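Local coordinates for protein NADPH-ferredoxin reductase FprA (PDB 1LQT) that transfers electrons between NADPH and ferredoxin through a bound FAD, and may supply electrons to P450 systems, at residues 158-163 with 267-272; 195-200 with 287-292; 201-206 with 247-252. All blocks are in the same frame, centred on the assembly; numbering follows the deposited sequence.

Contact 1: 158-163 with 267-272. With ODP (4-oxo-nicotinamide-adenine dinucleotide phosphate), chain I.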
loop_
_atom_site.group_PDB
_atom_site.type_symbol
_atom_site.label_atom_id
_atom_site.label_comp_id
_atom_site.label_asym_id
_atom_site.label_seq_id
_atom_site.Cartn_x
_atom_site.Cartn_y
_atom_site.Cartn_z
ATOM N N VAL A 158 -5.740 1.537 -6.930
ATOM C CA VAL A 158 -5.496 2.679 -6.063
ATOM C C VAL A 158 -6.043 3.964 -6.705
ATOM O O VAL A 158 -6.510 4.864 -6.033
ATOM C CB VAL A 158 -4.017 2.794 -5.671
ATOM C CG1 VAL A 158 -3.769 4.064 -4.865
ATOM C CG2 VAL A 158 -3.591 1.571 -4.892
ATOM N N ALA A 159 -5.994 4.057 -8.041
ATOM C CA ALA A 159 -6.575 5.206 -8.719
ATOM C C ALA A 159 -8.072 5.319 -8.429
ATOM O O ALA A 159 -8.593 6.402 -8.248
ATOM C CB ALA A 159 -6.349 5.128 -10.216
ATOM N N LEU A 160 -8.741 4.170 -8.378
ATOM C CA LEU A 160 -10.154 4.177 -8.026
ATOM C C LEU A 160 -10.346 4.623 -6.593
ATOM O O LEU A 160 -11.259 5.398 -6.331
ATOM C CB LEU A 160 -10.759 2.805 -8.217
ATOM C CG LEU A 160 -10.705 2.249 -9.620
ATOM C CD1 LEU A 160 -11.367 0.874 -9.665
ATOM C CD2 LEU A 160 -11.348 3.192 -10.618
ATOM N N ASP A 161 -9.531 4.142 -5.663
ATOM C CA ASP A 161 -9.658 4.573 -4.278
ATOM C C ASP A 161 -9.539 6.099 -4.193
ATOM O O ASP A 161 -10.330 6.763 -3.526
ATOM C CB ASP A 161 -8.573 3.961 -3.398
ATOM C CG ASP A 161 -8.778 2.503 -3.029
ATOM O OD1 ASP A 161 -9.805 1.917 -3.370
ATOM O OD2 ASP A 161 -7.897 1.947 -2.333
ATOM N N VAL A 162 -8.530 6.667 -4.855
ATOM C CA VAL A 162 -8.330 8.105 -4.797
ATOM C C VAL A 162 -9.560 8.829 -5.309
ATOM O O VAL A 162 -10.055 9.772 -4.696
ATOM C CB VAL A 162 -7.094 8.497 -5.587
ATOM C CG1 VAL A 162 -6.970 9.980 -5.761
ATOM C CG2 VAL A 162 -5.823 7.942 -4.934
ATOM N N ALA A 163 -10.070 8.383 -6.447
ATOM C CA ALA A 163 -11.209 9.047 -7.058
ATOM C C ALA A 163 -12.449 8.930 -6.160
ATOM O O ALA A 163 -13.200 9.879 -6.005
ATOM C CB ALA A 163 -11.464 8.456 -8.406
ATOM N N MET A 267 -17.029 11.233 -12.364
ATOM C CA MET A 267 -15.817 10.444 -12.397
ATOM C C MET A 267 -15.646 10.006 -13.837
ATOM O O MET A 267 -16.379 9.152 -14.302
ATOM C CB MET A 267 -15.921 9.245 -11.472
ATOM C CG MET A 267 -14.606 8.518 -11.337
ATOM S SD MET A 267 -14.718 7.024 -10.330
ATOM C CE MET A 267 -15.112 7.700 -8.721
ATOM N N VAL A 268 -14.687 10.607 -14.534
ATOM C CA VAL A 268 -14.507 10.422 -15.970
ATOM C C VAL A 268 -13.311 9.519 -16.233
ATOM O O VAL A 268 -12.240 9.728 -15.659
ATOM C CB VAL A 268 -14.229 11.796 -16.645
ATOM C CG1 VAL A 268 -14.015 11.637 -18.132
ATOM C CG2 VAL A 268 -15.332 12.792 -16.369
ATOM N N PHE A 269 -13.481 8.529 -17.102
ATOM C CA PHE A 269 -12.375 7.661 -17.512
ATOM C C PHE A 269 -11.919 8.036 -18.912
ATOM O O PHE A 269 -12.690 8.015 -19.851
ATOM C CB PHE A 269 -12.787 6.192 -17.520
ATOM C CG PHE A 269 -12.979 5.600 -16.136
ATOM C CD1 PHE A 269 -14.130 5.832 -15.430
ATOM C CD2 PHE A 269 -12.003 4.832 -15.563
ATOM C CE1 PHE A 269 -14.315 5.298 -14.172
ATOM C CE2 PHE A 269 -12.169 4.292 -14.312
ATOM C CZ PHE A 269 -13.316 4.531 -13.609
ATOM N N ARG A 270 -10.623 8.333 -19.017
ATOM C CA ARG A 270 -9.946 8.589 -20.292
ATOM C C ARG A 270 -8.827 7.564 -20.438
ATOM O O ARG A 270 -8.010 7.428 -19.548
ATOM C CB ARG A 270 -9.337 9.981 -20.280
ATOM C CG ARG A 270 -10.344 11.102 -20.413
ATOM C CD ARG A 270 -10.802 11.375 -21.818
ATOM N NE ARG A 270 -9.715 11.697 -22.733
ATOM C CZ ARG A 270 -9.134 12.891 -22.901
ATOM N NH1 ARG A 270 -9.519 13.972 -22.253
ATOM N NH2 ARG A 270 -8.181 13.011 -23.794
ATOM N N PHE A 271 -8.828 6.818 -21.520
ATOM C CA PHE A 271 -7.803 5.850 -21.811
ATOM C C PHE A 271 -6.919 6.384 -22.938
ATOM O O PHE A 271 -7.169 7.424 -23.524
ATOM C CB PHE A 271 -8.401 4.499 -22.165
ATOM C CG PHE A 271 -9.236 3.913 -21.064
ATOM C CD1 PHE A 271 -8.665 3.117 -20.082
ATOM C CD2 PHE A 271 -10.580 4.176 -20.977
ATOM C CE1 PHE A 271 -9.427 2.578 -19.077
ATOM C CE2 PHE A 271 -11.342 3.638 -19.968
ATOM C CZ PHE A 271 -10.766 2.829 -19.009
ATOM N N LEU A 272 -5.826 5.664 -23.195
ATOM C CA LEU A 272 -4.877 5.981 -24.256
ATOM C C LEU A 272 -4.423 7.448 -24.171
ATOM O O LEU A 272 -4.290 8.154 -25.167
ATOM C CB LEU A 272 -5.442 5.658 -25.625
ATOM C CG LEU A 272 -5.722 4.188 -25.831
ATOM C CD1 LEU A 272 -6.414 3.909 -27.140
ATOM C CD2 LEU A 272 -4.451 3.362 -25.748
HETATM O O1X ODP I . 0.318 0.753 -18.582
HETATM P P2B ODP I . 0.416 0.171 -17.205
HETATM O O2X ODP I . -0.371 -1.109 -17.016
HETATM O O3X ODP I . 1.849 0.019 -16.721
HETATM O O2B ODP I . -0.290 1.298 -16.292
HETATM C C2B ODP I . -0.101 1.373 -14.882
HETATM C C3B ODP I . -1.274 0.908 -14.051
HETATM O O3B ODP I . -2.494 1.324 -14.647
HETATM C C1B ODP I . 0.009 2.798 -14.480
HETATM N N9A ODP I . 1.230 3.485 -14.817
HETATM C C8A ODP I . 2.516 3.165 -14.458
HETATM N N7A ODP I . 3.385 4.059 -14.891
HETATM C C5A ODP I . 2.655 5.013 -15.560
HETATM C C4A ODP I . 1.308 4.645 -15.520
HETATM N N3A ODP I . 0.288 5.356 -16.061
HETATM C C2A ODP I . 0.679 6.481 -16.686
HETATM N N1A ODP I . 1.965 6.923 -16.765
HETATM C C6A ODP I . 2.970 6.190 -16.199
HETATM N N6A ODP I . 4.206 6.705 -16.248
HETATM O O4B ODP I . -0.128 2.747 -13.072
HETATM C C4B ODP I . -1.069 1.708 -12.764
HETATM C C5B ODP I . -0.537 0.884 -11.628
HETATM O O5B ODP I . -1.554 -0.006 -11.230
HETATM P PA ODP I . -1.205 -1.185 -10.214
HETATM O O1A ODP I . -2.404 -2.005 -10.062
HETATM O O2A ODP I . 0.054 -1.859 -10.591
HETATM O O3 ODP I . -0.850 -0.383 -8.880
HETATM P PN ODP I . -1.770 0.304 -7.725
HETATM O O1N ODP I . -2.991 0.905 -8.304
HETATM O O2N ODP I . -0.806 1.134 -6.974
HETATM O O5D ODP I . -2.243 -0.930 -6.866
HETATM C C5D ODP I . -1.245 -1.707 -6.154
HETATM C C4D ODP I . -1.840 -3.058 -5.821
HETATM O O4D ODP I . -2.776 -2.982 -4.752
HETATM C C1D ODP I . -4.009 -3.574 -5.163
HETATM C C2D ODP I . -3.986 -3.519 -6.632
HETATM O O2D ODP I . -4.955 -4.267 -7.273
HETATM C C3D ODP I . -2.560 -3.693 -7.004
HETATM O O3D ODP I . -2.288 -5.077 -7.070
HETATM N N1N ODP I . -5.119 -3.064 -4.438
HETATM C C2N ODP I . -6.272 -3.879 -4.357
HETATM C C3N ODP I . -7.450 -3.292 -4.038
HETATM C C7N ODP I . -8.635 -4.269 -4.024
HETATM N N7N ODP I . -9.796 -3.741 -3.736
HETATM O O7N ODP I . -8.409 -5.467 -4.303
HETATM C C4N ODP I . -7.611 -1.916 -3.815
HETATM O O99 ODP I . -8.726 -1.358 -3.581
HETATM C C5N ODP I . -6.401 -1.091 -3.930
HETATM C C6N ODP I . -5.167 -1.694 -4.262
#

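Contact 2: 195-200 with 287-292. With ODP (4-oxo-nicotinamide-adenine dinucleotide phosphate), chain I.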
loop_
_atom_site.group_PDB
_atom_site.type_symbol
_atom_site.label_atom_id
_atom_site.label_comp_id
_atom_site.label_asym_id
_atom_site.label_seq_id
_atom_site.Cartn_x
_atom_site.Cartn_y
_atom_site.Cartn_z
ATOM N N VAL A 195 -10.922 13.187 -13.301
ATOM C CA VAL A 195 -10.607 12.530 -14.563
ATOM C C VAL A 195 -9.497 11.519 -14.297
ATOM O O VAL A 195 -8.423 11.869 -13.835
ATOM C CB VAL A 195 -10.153 13.509 -15.648
ATOM C CG1 VAL A 195 -9.997 12.780 -16.952
ATOM C CG2 VAL A 195 -11.173 14.644 -15.784
ATOM N N ILE A 196 -9.793 10.245 -14.517
ATOM C CA ILE A 196 -8.851 9.125 -14.358
ATOM C C ILE A 196 -8.262 8.857 -15.726
ATOM O O ILE A 196 -8.971 8.532 -16.673
ATOM C CB ILE A 196 -9.561 7.896 -13.831
ATOM C CG1 ILE A 196 -10.191 8.188 -12.482
ATOM C CG2 ILE A 196 -8.581 6.724 -13.737
ATOM C CD1 ILE A 196 -11.039 7.097 -11.950
ATOM N N VAL A 197 -6.946 8.979 -15.812
ATOM C CA VAL A 197 -6.227 9.001 -17.084
ATOM C C VAL A 197 -5.295 7.789 -17.171
ATOM O O VAL A 197 -4.308 7.700 -16.430
ATOM C CB VAL A 197 -5.416 10.305 -17.199
ATOM C CG1 VAL A 197 -4.734 10.402 -18.540
ATOM C CG2 VAL A 197 -6.306 11.515 -16.978
ATOM N N GLY A 198 -5.621 6.873 -18.082
ATOM C CA GLY A 198 -4.866 5.657 -18.324
ATOM C C GLY A 198 -4.068 5.767 -19.602
ATOM O O GLY A 198 -4.606 6.135 -20.630
ATOM N N ARG A 199 -2.801 5.355 -19.559
ATOM C CA ARG A 199 -1.926 5.466 -20.715
ATOM C C ARG A 199 -2.202 4.425 -21.779
ATOM O O ARG A 199 -2.060 4.724 -22.978
ATOM C CB ARG A 199 -0.455 5.488 -20.304
ATOM C CG ARG A 199 0.073 4.212 -19.659
ATOM C CD ARG A 199 1.557 4.272 -19.467
ATOM N NE ARG A 199 2.026 3.112 -18.725
ATOM C CZ ARG A 199 3.273 2.985 -18.318
ATOM N NH1 ARG A 199 4.157 3.923 -18.601
ATOM N NH2 ARG A 199 3.634 1.916 -17.649
ATOM N N ARG A 200 -2.542 3.205 -21.359
ATOM C CA ARG A 200 -2.947 2.156 -22.278
ATOM C C ARG A 200 -4.467 2.127 -22.350
ATOM O O ARG A 200 -5.120 3.101 -22.022
ATOM C CB ARG A 200 -2.262 0.830 -21.950
ATOM C CG ARG A 200 -0.738 0.912 -22.108
ATOM C CD ARG A 200 -0.037 -0.414 -22.062
ATOM N NE ARG A 200 -0.147 -1.018 -20.740
ATOM C CZ ARG A 200 0.026 -2.309 -20.497
ATOM N NH1 ARG A 200 0.271 -3.167 -21.477
ATOM N NH2 ARG A 200 -0.124 -2.766 -19.271
ATOM N N ILE A 287 -3.089 20.767 -17.002
ATOM C CA ILE A 287 -2.273 19.648 -17.375
ATOM C C ILE A 287 -2.333 19.464 -18.871
ATOM O O ILE A 287 -3.375 19.595 -19.491
ATOM C CB ILE A 287 -2.706 18.357 -16.606
ATOM C CG1 ILE A 287 -1.723 17.199 -16.806
ATOM C CG2 ILE A 287 -4.137 17.955 -16.931
ATOM C CD1 ILE A 287 -1.927 16.034 -15.864
ATOM N N VAL A 288 -1.172 19.149 -19.428
ATOM C CA VAL A 288 -1.048 18.810 -20.843
ATOM C C VAL A 288 -1.110 17.303 -20.985
ATOM O O VAL A 288 -0.369 16.592 -20.321
ATOM C CB VAL A 288 0.277 19.331 -21.432
ATOM C CG1 VAL A 288 0.377 19.023 -22.936
ATOM C CG2 VAL A 288 0.412 20.825 -21.174
ATOM N N LEU A 289 -2.014 16.844 -21.845
ATOM C CA LEU A 289 -2.245 15.427 -22.091
ATOM C C LEU A 289 -1.893 15.097 -23.534
ATOM O O LEU A 289 -2.043 15.916 -24.443
ATOM C CB LEU A 289 -3.724 15.107 -21.852
ATOM C CG LEU A 289 -4.238 15.419 -20.451
ATOM C CD1 LEU A 289 -5.739 15.193 -20.392
ATOM C CD2 LEU A 289 -3.524 14.621 -19.379
ATOM N N GLY A 290 -1.396 13.880 -23.715
ATOM C CA GLY A 290 -1.050 13.363 -25.024
ATOM C C GLY A 290 -1.814 12.091 -25.313
ATOM O O GLY A 290 -1.972 11.235 -24.453
ATOM N N ARG A 291 -2.264 11.940 -26.559
ATOM C CA ARG A 291 -2.952 10.740 -26.975
ATOM C C ARG A 291 -1.926 9.696 -27.416
ATOM O O ARG A 291 -0.992 9.997 -28.148
ATOM C CB ARG A 291 -3.939 11.046 -28.116
ATOM C CG ARG A 291 -4.765 9.860 -28.521
ATOM C CD ARG A 291 -5.825 10.184 -29.551
ATOM N NE ARG A 291 -5.294 10.500 -30.867
ATOM C CZ ARG A 291 -5.180 9.646 -31.872
ATOM N NH1 ARG A 291 -5.478 8.388 -31.717
ATOM N NH2 ARG A 291 -4.779 10.112 -33.061
ATOM N N ASN A 292 -2.190 8.459 -27.019
ATOM C CA ASN A 292 -1.406 7.296 -27.380
ATOM C C ASN A 292 -2.183 6.372 -28.308
ATOM O O ASN A 292 -3.416 6.372 -28.319
ATOM C CB ASN A 292 -1.050 6.503 -26.113
ATOM C CG ASN A 292 -0.273 7.322 -25.130
ATOM O OD1 ASN A 292 0.575 8.123 -25.513
ATOM N ND2 ASN A 292 -0.535 7.105 -23.841
HETATM O O1X ODP I . 0.318 0.753 -18.582
HETATM P P2B ODP I . 0.416 0.171 -17.205
HETATM O O2X ODP I . -0.371 -1.109 -17.016
HETATM O O3X ODP I . 1.849 0.019 -16.721
HETATM O O2B ODP I . -0.290 1.298 -16.292
HETATM C C2B ODP I . -0.101 1.373 -14.882
HETATM C C3B ODP I . -1.274 0.908 -14.051
HETATM O O3B ODP I . -2.494 1.324 -14.647
HETATM C C1B ODP I . 0.009 2.798 -14.480
HETATM N N9A ODP I . 1.230 3.485 -14.817
HETATM C C8A ODP I . 2.516 3.165 -14.458
HETATM N N7A ODP I . 3.385 4.059 -14.891
HETATM C C5A ODP I . 2.655 5.013 -15.560
HETATM C C4A ODP I . 1.308 4.645 -15.520
HETATM N N3A ODP I . 0.288 5.356 -16.061
HETATM C C2A ODP I . 0.679 6.481 -16.686
HETATM N N1A ODP I . 1.965 6.923 -16.765
HETATM C C6A ODP I . 2.970 6.190 -16.199
HETATM N N6A ODP I . 4.206 6.705 -16.248
HETATM O O4B ODP I . -0.128 2.747 -13.072
HETATM C C4B ODP I . -1.069 1.708 -12.764
HETATM C C5B ODP I . -0.537 0.884 -11.628
HETATM O O5B ODP I . -1.554 -0.006 -11.230
HETATM P PA ODP I . -1.205 -1.185 -10.214
HETATM O O1A ODP I . -2.404 -2.005 -10.062
HETATM O O2A ODP I . 0.054 -1.859 -10.591
HETATM O O3 ODP I . -0.850 -0.383 -8.880
HETATM P PN ODP I . -1.770 0.304 -7.725
HETATM O O1N ODP I . -2.991 0.905 -8.304
HETATM O O2N ODP I . -0.806 1.134 -6.974
HETATM O O5D ODP I . -2.243 -0.930 -6.866
HETATM C C5D ODP I . -1.245 -1.707 -6.154
HETATM C C4D ODP I . -1.840 -3.058 -5.821
HETATM O O4D ODP I . -2.776 -2.982 -4.752
HETATM C C1D ODP I . -4.009 -3.574 -5.163
HETATM C C2D ODP I . -3.986 -3.519 -6.632
HETATM O O2D ODP I . -4.955 -4.267 -7.273
HETATM C C3D ODP I . -2.560 -3.693 -7.004
HETATM O O3D ODP I . -2.288 -5.077 -7.070
HETATM N N1N ODP I . -5.119 -3.064 -4.438
HETATM C C2N ODP I . -6.272 -3.879 -4.357
HETATM C C3N ODP I . -7.450 -3.292 -4.038
HETATM C C7N ODP I . -8.635 -4.269 -4.024
HETATM N N7N ODP I . -9.796 -3.741 -3.736
HETATM O O7N ODP I . -8.409 -5.467 -4.303
HETATM C C4N ODP I . -7.611 -1.916 -3.815
HETATM O O99 ODP I . -8.726 -1.358 -3.581
HETATM C C5N ODP I . -6.401 -1.091 -3.930
HETATM C C6N ODP I . -5.167 -1.694 -4.262
#

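Contact 3: 201-206 with 247-252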
loop_
_atom_site.group_PDB
_atom_site.type_symbol
_atom_site.label_atom_id
_atom_site.label_comp_id
_atom_site.label_asym_id
_atom_site.label_seq_id
_atom_site.Cartn_x
_atom_site.Cartn_y
_atom_site.Cartn_z
ATOM N N GLY A 201 -5.021 1.044 -22.889
ATOM C CA GLY A 201 -6.446 0.952 -23.104
ATOM C C GLY A 201 -7.167 0.186 -22.032
ATOM O O GLY A 201 -6.576 -0.340 -21.079
ATOM N N PRO A 202 -8.483 0.093 -22.178
ATOM C CA PRO A 202 -9.276 -0.635 -21.189
ATOM C C PRO A 202 -8.835 -2.086 -20.985
ATOM O O PRO A 202 -8.934 -2.573 -19.855
ATOM C CB PRO A 202 -10.697 -0.538 -21.764
ATOM C CG PRO A 202 -10.683 0.692 -22.581
ATOM C CD PRO A 202 -9.331 0.734 -23.198
ATOM N N LEU A 203 -8.374 -2.754 -22.042
ATOM C CA LEU A 203 -7.986 -4.142 -21.873
ATOM C C LEU A 203 -6.715 -4.290 -21.055
ATOM O O LEU A 203 -6.431 -5.390 -20.568
ATOM C CB LEU A 203 -7.799 -4.864 -23.208
ATOM C CG LEU A 203 -8.966 -4.882 -24.182
ATOM C CD1 LEU A 203 -8.702 -5.855 -25.302
ATOM C CD2 LEU A 203 -10.224 -5.254 -23.437
ATOM N N GLN A 204 -5.917 -3.241 -20.986
ATOM C CA GLN A 204 -4.675 -3.253 -20.221
ATOM C C GLN A 204 -4.856 -2.735 -18.798
ATOM O O GLN A 204 -3.910 -2.673 -18.039
ATOM C CB GLN A 204 -3.616 -2.437 -20.953
ATOM C CG GLN A 204 -3.174 -3.055 -22.246
ATOM C CD GLN A 204 -4.129 -2.811 -23.399
ATOM O OE1 GLN A 204 -4.719 -1.736 -23.518
ATOM N NE2 GLN A 204 -4.277 -3.829 -24.247
ATOM N N ALA A 205 -6.069 -2.339 -18.440
ATOM C CA ALA A 205 -6.295 -1.758 -17.122
ATOM C C ALA A 205 -5.978 -2.791 -16.040
ATOM O O ALA A 205 -6.213 -3.997 -16.198
ATOM C CB ALA A 205 -7.699 -1.294 -16.969
ATOM N N ALA A 206 -5.452 -2.304 -14.918
ATOM C CA ALA A 206 -5.121 -3.139 -13.766
ATOM C C ALA A 206 -6.263 -3.188 -12.740
ATOM O O ALA A 206 -6.166 -3.870 -11.724
ATOM C CB ALA A 206 -3.811 -2.699 -13.122
ATOM N N GLN A 247 -14.908 -9.420 -17.495
ATOM C CA GLN A 247 -15.897 -8.853 -16.597
ATOM C C GLN A 247 -15.756 -7.337 -16.519
ATOM O O GLN A 247 -16.743 -6.615 -16.489
ATOM C CB GLN A 247 -15.849 -9.504 -15.206
ATOM C CG GLN A 247 -16.123 -10.990 -15.218
ATOM C CD GLN A 247 -17.459 -11.330 -15.830
ATOM O OE1 GLN A 247 -18.471 -10.707 -15.510
ATOM N NE2 GLN A 247 -17.473 -12.337 -16.698
ATOM N N ASN A 248 -14.527 -6.855 -16.468
ATOM C CA ASN A 248 -14.290 -5.427 -16.412
ATOM C C ASN A 248 -14.928 -4.731 -17.614
ATOM O O ASN A 248 -15.536 -3.678 -17.457
ATOM C CB ASN A 248 -12.805 -5.112 -16.444
ATOM C CG ASN A 248 -12.081 -5.345 -15.151
ATOM O OD1 ASN A 248 -12.665 -5.679 -14.120
ATOM N ND2 ASN A 248 -10.773 -5.146 -15.210
ATOM N N ILE A 249 -14.729 -5.278 -18.810
ATOM C CA ILE A 249 -15.215 -4.598 -20.000
ATOM C C ILE A 249 -16.744 -4.581 -19.989
ATOM O O ILE A 249 -17.344 -3.596 -20.397
ATOM C CB ILE A 249 -14.615 -5.216 -21.272
ATOM C CG1 ILE A 249 -13.102 -5.017 -21.321
ATOM C CG2 ILE A 249 -15.255 -4.644 -22.537
ATOM C CD1 ILE A 249 -12.596 -3.634 -21.038
ATOM N N LYS A 250 -17.382 -5.638 -19.490
ATOM C CA LYS A 250 -18.844 -5.623 -19.380
ATOM C C LYS A 250 -19.298 -4.464 -18.498
ATOM O O LYS A 250 -20.245 -3.753 -18.796
ATOM C CB LYS A 250 -19.352 -6.954 -18.808
ATOM C CG LYS A 250 -19.242 -8.136 -19.747
ATOM C CD LYS A 250 -19.605 -9.456 -19.045
ATOM C CE LYS A 250 -19.334 -10.697 -19.920
ATOM N NZ LYS A 250 -19.728 -11.974 -19.208
ATOM N N VAL A 251 -18.594 -4.265 -17.394
ATOM C CA VAL A 251 -18.921 -3.185 -16.474
ATOM C C VAL A 251 -18.690 -1.813 -17.118
ATOM O O VAL A 251 -19.527 -0.921 -17.028
ATOM C CB VAL A 251 -18.145 -3.339 -15.175
ATOM C CG1 VAL A 251 -18.312 -2.122 -14.301
ATOM C CG2 VAL A 251 -18.590 -4.610 -14.441
ATOM N N LEU A 252 -17.570 -1.661 -17.813
ATOM C CA LEU A 252 -17.284 -0.399 -18.471
ATOM C C LEU A 252 -18.320 -0.082 -19.557
ATOM O O LEU A 252 -18.713 1.056 -19.706
ATOM C CB LEU A 252 -15.876 -0.389 -19.067
ATOM C CG LEU A 252 -14.730 -0.498 -18.064
ATOM C CD1 LEU A 252 -13.432 -0.450 -18.835
ATOM C CD2 LEU A 252 -14.745 0.575 -16.978
HETATM O O HOH W 1 -9.681 -4.605 -17.881
#

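Contact 1: 158-163 with 267-272
Leu160 CD2 at the edge of the Phe269 ring and Ala163 against Met267 are the two apolar pairs that make up this helix-to-strand contact, while the first turn of the same helix binds the dinucleotide. The Leu160 methyl lies near the ring plane. The nearest ring atom is CZ, 3.8 Å from Leu160 CD2, and CE2 is almost as close. The two side chains cross at about a right angle, and the CD2 methyl does the touching. In the second pair, Met267 runs extended from its backbone, then bends at its last torsion (chi3 -65°). The bend carries CE to 3.7 Å from CB of Ala163, with SD a little farther from the same methyl. No hydrogen bond joins the segments.

Beyond the two pairs, Ile196 of strand 193-197 touches both Ala163 and Phe269. At the start of the helix, Val158 N donates to O1N of the ligand's diphosphate, on the nicotinamide side, over 3.1 Å, with an N-H...O angle of 153°. Asp161 OD1 lies 3.5 Å from the ligand's O99 and forms a salt bridge with Arg164. Gly154, Gly156 and Ala159 fit the Rossmann-type GxGxxA pattern, consistent with this use of a backbone amide. The chemistry is therefore divided: methyl, thioether and ring pack the helix on the sheet, and the polar work is done at its N-terminal turn, where the helix dipole would probably favour the phosphate.

Contact 2: 195-200 with 287-292
Arg199 holds CG between its backbone N and carbonyl carbon (chi1 65°), and the chain then runs extended to NE. This lays the guanidinium face-on to the adenine of the bound dinucleotide. The adenine atom C5A sits 3.4 Å above the guanidinium plane of Arg199, over its centre. Arg200 instead bends at chi3 (-66°), which turns its guanidinium edge to the ligand's 2'-phosphate. The two arginines give this phosphate four hydrogen bonds. Arg199 NE gives to O1X over 2.9 Å and Arg199 NH2 to O3X over 2.8 Å. Arg200 NE also gives to O1X, and Arg200 NH2 gives to O2X over 2.8 Å. O1X thus takes one N-H from each arginine, and all three terminal oxygens are held.

The link to strand 286-296 is made through the backbone of Arg199. Asn292 ND2 donates to Arg199 O over 3.0 Å at 160°. The donor lies in the carbonyl plane, on a lone pair, and the oxygen lies close to the plane of the asparagine amide. ND2 also bonds to Ser274 OG of strand 273-279, its stronger partner, so the amide bridges that strand and Arg199. Farther along, Val197 CG1 meets Leu289 CD2 at 4.5 Å, a loose apolar touch. Val302 O takes a bond from Arg200 NH1, which probably helps to place Arg200. Basic residues at the C-terminal end of the second strand of a Rossmann-type domain, bound to the 2'-phosphate, are characteristic of NADP(H) sites.

Contact 3: 201-206 with 247-252
A short 3-10 turn, residues 202-204, packs against helix 243-256 in the nucleotide-binding Rossmann-type domain. Ile249 is the central side chain. Its CG1 branch lies beside the backbone N and opposite the carbonyl carbon (chi1 -65°), and chi2 of -48° folds CD1 round. CD1 touches two residues of the turn. It meets Pro202 CB at 3.7 Å and Leu203 CD2 at the same distance. Leu203 leaves its backbone pointing away from the helix, but its branched end returns. CD2 of Leu203 closes to 3.6 Å from Ile249 CG1, and the two side chains cross at about a right angle. One turn on, Leu252 adds a single methyl, CD1, at 4.0 Å from CB of Pro202. CB of the proline is thus met by methyls from both helix residues.

Around this apolar patch, Ile233 touches both Pro202 and Leu203, and helix 235-241 packs on Leu203 and Ile249. Phe271 also rests on Pro202.

The turn is tied within itself. Gln204 N bonds to Gly201 O, and the Gln204 side chain curls back (chi2 80°) so that its OE1 accepts from Gly201 N over 2.9 Å, with the donor in the plane of the amide carbonyl. Asn248 OD1 bonds to Thr209 OG1, and its ND2 bonds to both Phe207 O and a water. The segments share no direct hydrogen bond. That water joins them instead, donating a hydrogen bond to Pro202 O and accepting from Asn248 ND2, with each bond 2.9 Å long.

In the fold
The contacts lie on one side of the chain centre, in the domain that holds the dinucleotide. Centres of contacts 1 and 2 are about 11 Å apart, and their strands 265-270 and 193-197 are neighbours in the parallel sheet. Val268 O lies 2.8 Å from Ile196 N, a probable hydrogen bond. Contact 1 meets the ligand at its nicotinamide half, and contact 2 holds the adenosine 2'-phosphate. Contact 3 continues the chain directly from contact 2, with centres about 16 Å apart. It lies about 12 Å from contact 1, centre to centre, and the two meet where Phe271 CD1 approaches Pro202 N at 3.7 Å.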